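Local coordinates for protein gp18 (Listeria monocytogenes EGD-e, PDB 3GS9) that is probably a structural protein of a prophage tail, of the prophage endopeptidase tail family, and has three copies in its crystal assembly, at residues Ser54-Glu59 / Leu83-Arg88; Gln113-Ile118 / Phe126-Ile131. All coordinates share one frame; numbering follows the deposited sequence.

From the N terminus the chain first builds the antiparallel sheet of the N-terminal family region, and contact 1 closes there: the loop 54-59, between strands 44-45 and 61-64, meets strand 83-90, with strands 61-64 and 67-74 in the intervening stretch. The chain then continues into the second family region, through strand 100-106 to helix 111-118, where contact 2 closes the short connection to strand 127-129. The two contacts follow in series, neither nested nor crossed. The centres of contact 1 and contact 2 lie about 33 Å apart, and the nearest atoms of contact 1 and contact 2 about 12 Å. Contact 1 also borders the second subunit, whereas no other chain touches the segments of contact 2.

Contact 1. Residues Ser54-Glu59 / Leu83-Arg88; sequences SFLDYE and LSKDIR
The irregular segment 54-59 passes over strand 83-90 without any backbone-to-backbone hydrogen bond, and L56, K85 and I87 bridge the gap with their side chains and one carbonyl. L56 and I87 meet tip to tip, L56 CD2 lying 3.8 Å from I87 CD1. With CG of L56 anti to the backbone N (chi1 -177°), its branched end is sent down to the strand, where V71 and L74 of strand 67-74 also touch I87; V8 of strand 7-9 packs on L56. This is a small apolar layer over the antiparallel sheet of the N-terminal region.

Beside it the polar bridge is made by K85. Its chain bends at chi3 (-62°) and delivers NZ to the carbonyl of L56, K85 NZ lying 2.8 Å from L56 O, almost in line with the C=O bond (C=O...N angle 167°). The same K85 NZ donates to a water at 3.3 Å, which in turn donates to D57 OD2 at 2.8 Å. K85 NZ and D57 OD2 themselves stand 4.8 Å apart, so their opposite charges are linked through the water and not by direct contact. The other carboxylate oxygen, D57 OD1, turns back on its own segment and accepts the backbone N-H of Y58, Y58 N lying 2.9 Å from D57 OD1, through its anti lone pair; it is also hydrogen-bonded to OH of Y292 of the second subunit. Further along the loop, E59 forms salt bridges with K72 of its own chain and R240 of the second subunit.

The K85 side chain thus holds the L56 carbonyl directly and reaches the D57 carboxylate more loosely, through a water. The nearby lysine charge would probably stabilise ionised D57, one of the loop residues that reach the second subunit.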
# COMPACT_ATOMS: atom_id res chain seq x y z
N SER A 54 25.52 -24.61 -20.58
CA SER A 54 24.92 -23.43 -19.97
C SER A 54 25.98 -22.72 -19.13
O SER A 54 26.57 -23.33 -18.23
CB SER A 54 23.73 -23.82 -19.05
OG SER A 54 22.95 -24.89 -19.57
N PHE A 55 26.23 -21.44 -19.43
CA PHE A 55 27.08 -20.60 -18.59
C PHE A 55 26.24 -19.52 -17.88
O PHE A 55 26.39 -19.30 -16.64
CB PHE A 55 28.18 -19.94 -19.42
CG PHE A 55 29.08 -20.92 -20.11
CD1 PHE A 55 28.66 -21.57 -21.24
CD2 PHE A 55 30.35 -21.17 -19.61
CE1 PHE A 55 29.49 -22.48 -21.87
CE2 PHE A 55 31.18 -22.07 -20.22
CZ PHE A 55 30.75 -22.74 -21.36
N LEU A 56 25.35 -18.88 -18.65
CA LEU A 56 24.52 -17.77 -18.16
C LEU A 56 23.00 -18.07 -18.11
O LEU A 56 22.30 -18.05 -19.12
CB LEU A 56 24.79 -16.54 -19.03
CG LEU A 56 24.08 -15.24 -18.65
CD1 LEU A 56 24.65 -14.66 -17.41
CD2 LEU A 56 24.22 -14.25 -19.80
N ASP A 57 22.49 -18.33 -16.91
CA ASP A 57 21.10 -18.67 -16.70
C ASP A 57 20.78 -18.31 -15.24
O ASP A 57 21.64 -17.71 -14.55
CB ASP A 57 20.87 -20.18 -16.96
CG ASP A 57 19.51 -20.48 -17.60
OD1 ASP A 57 18.48 -20.10 -17.00
OD2 ASP A 57 19.49 -21.07 -18.71
N TYR A 58 19.60 -18.68 -14.77
CA TYR A 58 19.21 -18.49 -13.35
C TYR A 58 20.27 -19.07 -12.47
O TYR A 58 20.76 -20.18 -12.70
CB TYR A 58 17.86 -19.12 -12.99
CG TYR A 58 16.77 -18.52 -13.84
CD1 TYR A 58 16.38 -17.21 -13.68
CD2 TYR A 58 16.19 -19.27 -14.86
CE1 TYR A 58 15.42 -16.63 -14.52
CE2 TYR A 58 15.25 -18.72 -15.72
CZ TYR A 58 14.87 -17.40 -15.55
OH TYR A 58 13.94 -16.91 -16.42
N GLU A 59 20.62 -18.30 -11.46
CA GLU A 59 21.61 -18.68 -10.46
C GLU A 59 23.06 -18.69 -10.93
O GLU A 59 23.96 -18.97 -10.09
CB GLU A 59 21.22 -19.98 -9.74
CG GLU A 59 19.78 -19.94 -9.18
CD GLU A 59 19.62 -18.97 -8.04
OE1 GLU A 59 20.45 -19.03 -7.11
OE2 GLU A 59 18.67 -18.16 -8.03
N LEU A 83 18.34 -15.10 -30.69
CA LEU A 83 17.90 -15.09 -29.28
C LEU A 83 18.51 -13.96 -28.47
O LEU A 83 19.66 -13.60 -28.67
CB LEU A 83 18.18 -16.43 -28.62
CG LEU A 83 17.30 -17.54 -29.21
CD1 LEU A 83 17.95 -18.15 -30.44
CD2 LEU A 83 17.00 -18.61 -28.17
N SER A 84 17.72 -13.40 -27.55
CA SER A 84 18.16 -12.27 -26.73
C SER A 84 17.74 -12.53 -25.29
O SER A 84 16.66 -13.06 -25.07
CB SER A 84 17.54 -10.98 -27.22
OG SER A 84 18.28 -9.89 -26.73
N LYS A 85 18.59 -12.21 -24.32
CA LYS A 85 18.27 -12.37 -22.90
C LYS A 85 18.62 -11.09 -22.16
O LYS A 85 19.68 -10.51 -22.41
CB LYS A 85 19.02 -13.56 -22.25
CG LYS A 85 18.74 -14.90 -22.93
CD LYS A 85 19.14 -16.09 -22.05
CE LYS A 85 20.62 -16.12 -21.74
NZ LYS A 85 21.11 -17.53 -21.55
N ASP A 86 17.71 -10.64 -21.30
CA ASP A 86 17.93 -9.46 -20.48
C ASP A 86 18.10 -10.00 -19.07
O ASP A 86 17.21 -10.69 -18.56
CB ASP A 86 16.75 -8.50 -20.55
CG ASP A 86 16.59 -7.87 -21.95
OD1 ASP A 86 17.34 -8.26 -22.88
OD2 ASP A 86 15.71 -6.98 -22.11
N ILE A 87 19.27 -9.74 -18.49
CA ILE A 87 19.66 -10.25 -17.17
C ILE A 87 19.50 -9.15 -16.13
O ILE A 87 19.88 -8.01 -16.37
CB ILE A 87 21.17 -10.69 -17.15
CG1 ILE A 87 21.37 -11.98 -17.94
CG2 ILE A 87 21.68 -10.88 -15.69
CD1 ILE A 87 21.32 -11.79 -19.45
N ARG A 88 18.98 -9.51 -14.97
CA ARG A 88 19.08 -8.67 -13.81
C ARG A 88 19.68 -9.53 -12.70
O ARG A 88 19.13 -10.57 -12.35
CB ARG A 88 17.72 -8.08 -13.43
CG ARG A 88 17.26 -6.95 -14.36
CD ARG A 88 15.97 -6.29 -13.87
NE ARG A 88 16.15 -5.64 -12.57
CZ ARG A 88 16.67 -4.43 -12.38
NH1 ARG A 88 17.09 -3.69 -13.40
NH2 ARG A 88 16.78 -3.95 -11.14
O HOH W 1 18.50 -19.34 -20.68

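Contact 2. Residues Gln113-Ile118 / Phe126-Ile131; sequences QCLTHI and FSWEII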
# COMPACT_ATOMS: atom_id res chain seq x y z
N GLN A 113 27.72 -9.10 19.28
CA GLN A 113 26.90 -10.20 19.77
C GLN A 113 25.69 -10.52 18.87
O GLN A 113 25.33 -11.70 18.67
CB GLN A 113 26.44 -9.92 21.20
CG GLN A 113 27.54 -9.96 22.26
CD GLN A 113 27.01 -9.53 23.61
OE1 GLN A 113 26.56 -8.40 23.77
NE2 GLN A 113 27.05 -10.45 24.59
N CYS A 114 25.04 -9.48 18.36
CA CYS A 114 23.92 -9.69 17.44
C CYS A 114 24.35 -10.34 16.13
O CYS A 114 23.71 -11.27 15.67
CB CYS A 114 23.17 -8.38 17.15
SG CYS A 114 22.33 -7.73 18.59
N LEU A 115 25.45 -9.87 15.54
CA LEU A 115 25.90 -10.43 14.26
C LEU A 115 26.32 -11.88 14.46
O LEU A 115 25.98 -12.76 13.66
CB LEU A 115 27.04 -9.60 13.70
CG LEU A 115 26.64 -8.22 13.18
CD1 LEU A 115 27.86 -7.38 12.91
CD2 LEU A 115 25.82 -8.38 11.90
N THR A 116 26.97 -12.13 15.60
CA THR A 116 27.29 -13.50 15.96
C THR A 116 26.04 -14.38 16.02
O THR A 116 26.02 -15.51 15.49
CB THR A 116 28.10 -13.56 17.28
OG1 THR A 116 29.30 -12.78 17.13
CG2 THR A 116 28.46 -15.00 17.62
N HIS A 117 24.98 -13.85 16.63
CA HIS A 117 23.73 -14.57 16.70
C HIS A 117 23.18 -14.93 15.31
O HIS A 117 22.66 -16.03 15.10
CB HIS A 117 22.69 -13.80 17.50
CG HIS A 117 21.41 -14.55 17.64
ND1 HIS A 117 21.34 -15.76 18.30
CD2 HIS A 117 20.17 -14.31 17.16
CE1 HIS A 117 20.11 -16.22 18.24
NE2 HIS A 117 19.37 -15.36 17.56
N ILE A 118 23.25 -13.99 14.37
CA ILE A 118 22.69 -14.22 13.04
C ILE A 118 23.33 -15.45 12.39
O ILE A 118 22.64 -16.30 11.88
CB ILE A 118 22.87 -13.00 12.09
CG1 ILE A 118 22.05 -11.83 12.60
CG2 ILE A 118 22.37 -13.34 10.65
CD1 ILE A 118 22.23 -10.57 11.79
N PHE A 126 29.14 -16.10 4.65
CA PHE A 126 29.26 -14.71 5.06
C PHE A 126 30.22 -14.53 6.21
O PHE A 126 30.29 -15.35 7.11
CB PHE A 126 27.89 -14.15 5.41
CG PHE A 126 27.07 -13.88 4.18
CD1 PHE A 126 27.17 -12.67 3.51
CD2 PHE A 126 26.30 -14.89 3.63
CE1 PHE A 126 26.44 -12.44 2.32
CE2 PHE A 126 25.56 -14.66 2.46
CZ PHE A 126 25.66 -13.43 1.81
N SER A 127 30.94 -13.43 6.16
CA SER A 127 31.74 -13.00 7.30
C SER A 127 31.45 -11.55 7.57
O SER A 127 30.82 -10.85 6.76
CB SER A 127 33.22 -13.24 7.05
OG SER A 127 33.63 -12.70 5.82
N TRP A 128 31.93 -11.08 8.70
CA TRP A 128 31.73 -9.70 9.05
C TRP A 128 32.86 -9.13 9.92
O TRP A 128 33.65 -9.87 10.57
CB TRP A 128 30.37 -9.57 9.74
CG TRP A 128 30.24 -10.42 10.92
CD1 TRP A 128 29.73 -11.70 10.96
CD2 TRP A 128 30.60 -10.08 12.25
NE1 TRP A 128 29.76 -12.16 12.27
CE2 TRP A 128 30.32 -11.20 13.06
CE3 TRP A 128 31.17 -8.95 12.83
CZ2 TRP A 128 30.56 -11.20 14.43
CZ3 TRP A 128 31.43 -8.95 14.18
CH2 TRP A 128 31.11 -10.07 14.97
N GLU A 129 32.91 -7.80 9.92
CA GLU A 129 33.76 -7.03 10.81
C GLU A 129 33.11 -5.69 11.09
O GLU A 129 32.32 -5.19 10.29
CB GLU A 129 35.14 -6.83 10.21
CG GLU A 129 35.21 -5.88 9.05
CD GLU A 129 36.64 -5.68 8.60
OE1 GLU A 129 37.44 -4.98 9.31
OE2 GLU A 129 36.96 -6.22 7.53
N ILE A 130 33.44 -5.13 12.24
CA ILE A 130 32.95 -3.85 12.68
C ILE A 130 34.15 -2.94 12.77
O ILE A 130 35.15 -3.32 13.43
CB ILE A 130 32.24 -3.95 14.05
CG1 ILE A 130 31.00 -4.85 13.94
CG2 ILE A 130 31.82 -2.60 14.59
CD1 ILE A 130 30.54 -5.31 15.29
N ILE A 131 34.08 -1.82 12.05
CA ILE A 131 35.10 -0.78 12.15
C ILE A 131 34.54 0.40 12.93
O ILE A 131 33.62 1.09 12.46
CB ILE A 131 35.63 -0.38 10.76
CG1 ILE A 131 36.31 -1.55 10.06
CG2 ILE A 131 36.57 0.81 10.85
CD1 ILE A 131 36.58 -1.31 8.56
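L115 of helix 111-118 lies over one face of the W128 indole, a helix-on-strand packing in which W128 belongs to strand 127-129, the edge strand, within this chain, of a small mixed sheet with strands 171-173 and 166-168. The tight part is this face. L115 CB sits 3.9 Å from the centroid of the six-membered ring of W128, 17° off its normal, a CH-pi contact, while L115 CD1 reaches W128 CE3 at 3.7 Å. The indole gets there because CG of W128 stands between the backbone N and the carbonyl carbon (chi1 57°). L157 of helix 150-161 and F174 also touch L115, which is buried.

The looser contacts are at the rim. I130 adds a thinner apolar touch, I130 CD1 being 4.1 Å from L115 CD1, and L111 and E112 from the start of the helix also meet I130. T116 is solvent-exposed and approaches the ring at its edge, near the ring plane, instead of covering a face. No hydrogen bond crosses between the two segments: T116 OG1 bonds back to the carbonyl oxygen of E112, one helical turn earlier, and still lies 3.4 Å from W128 CZ2.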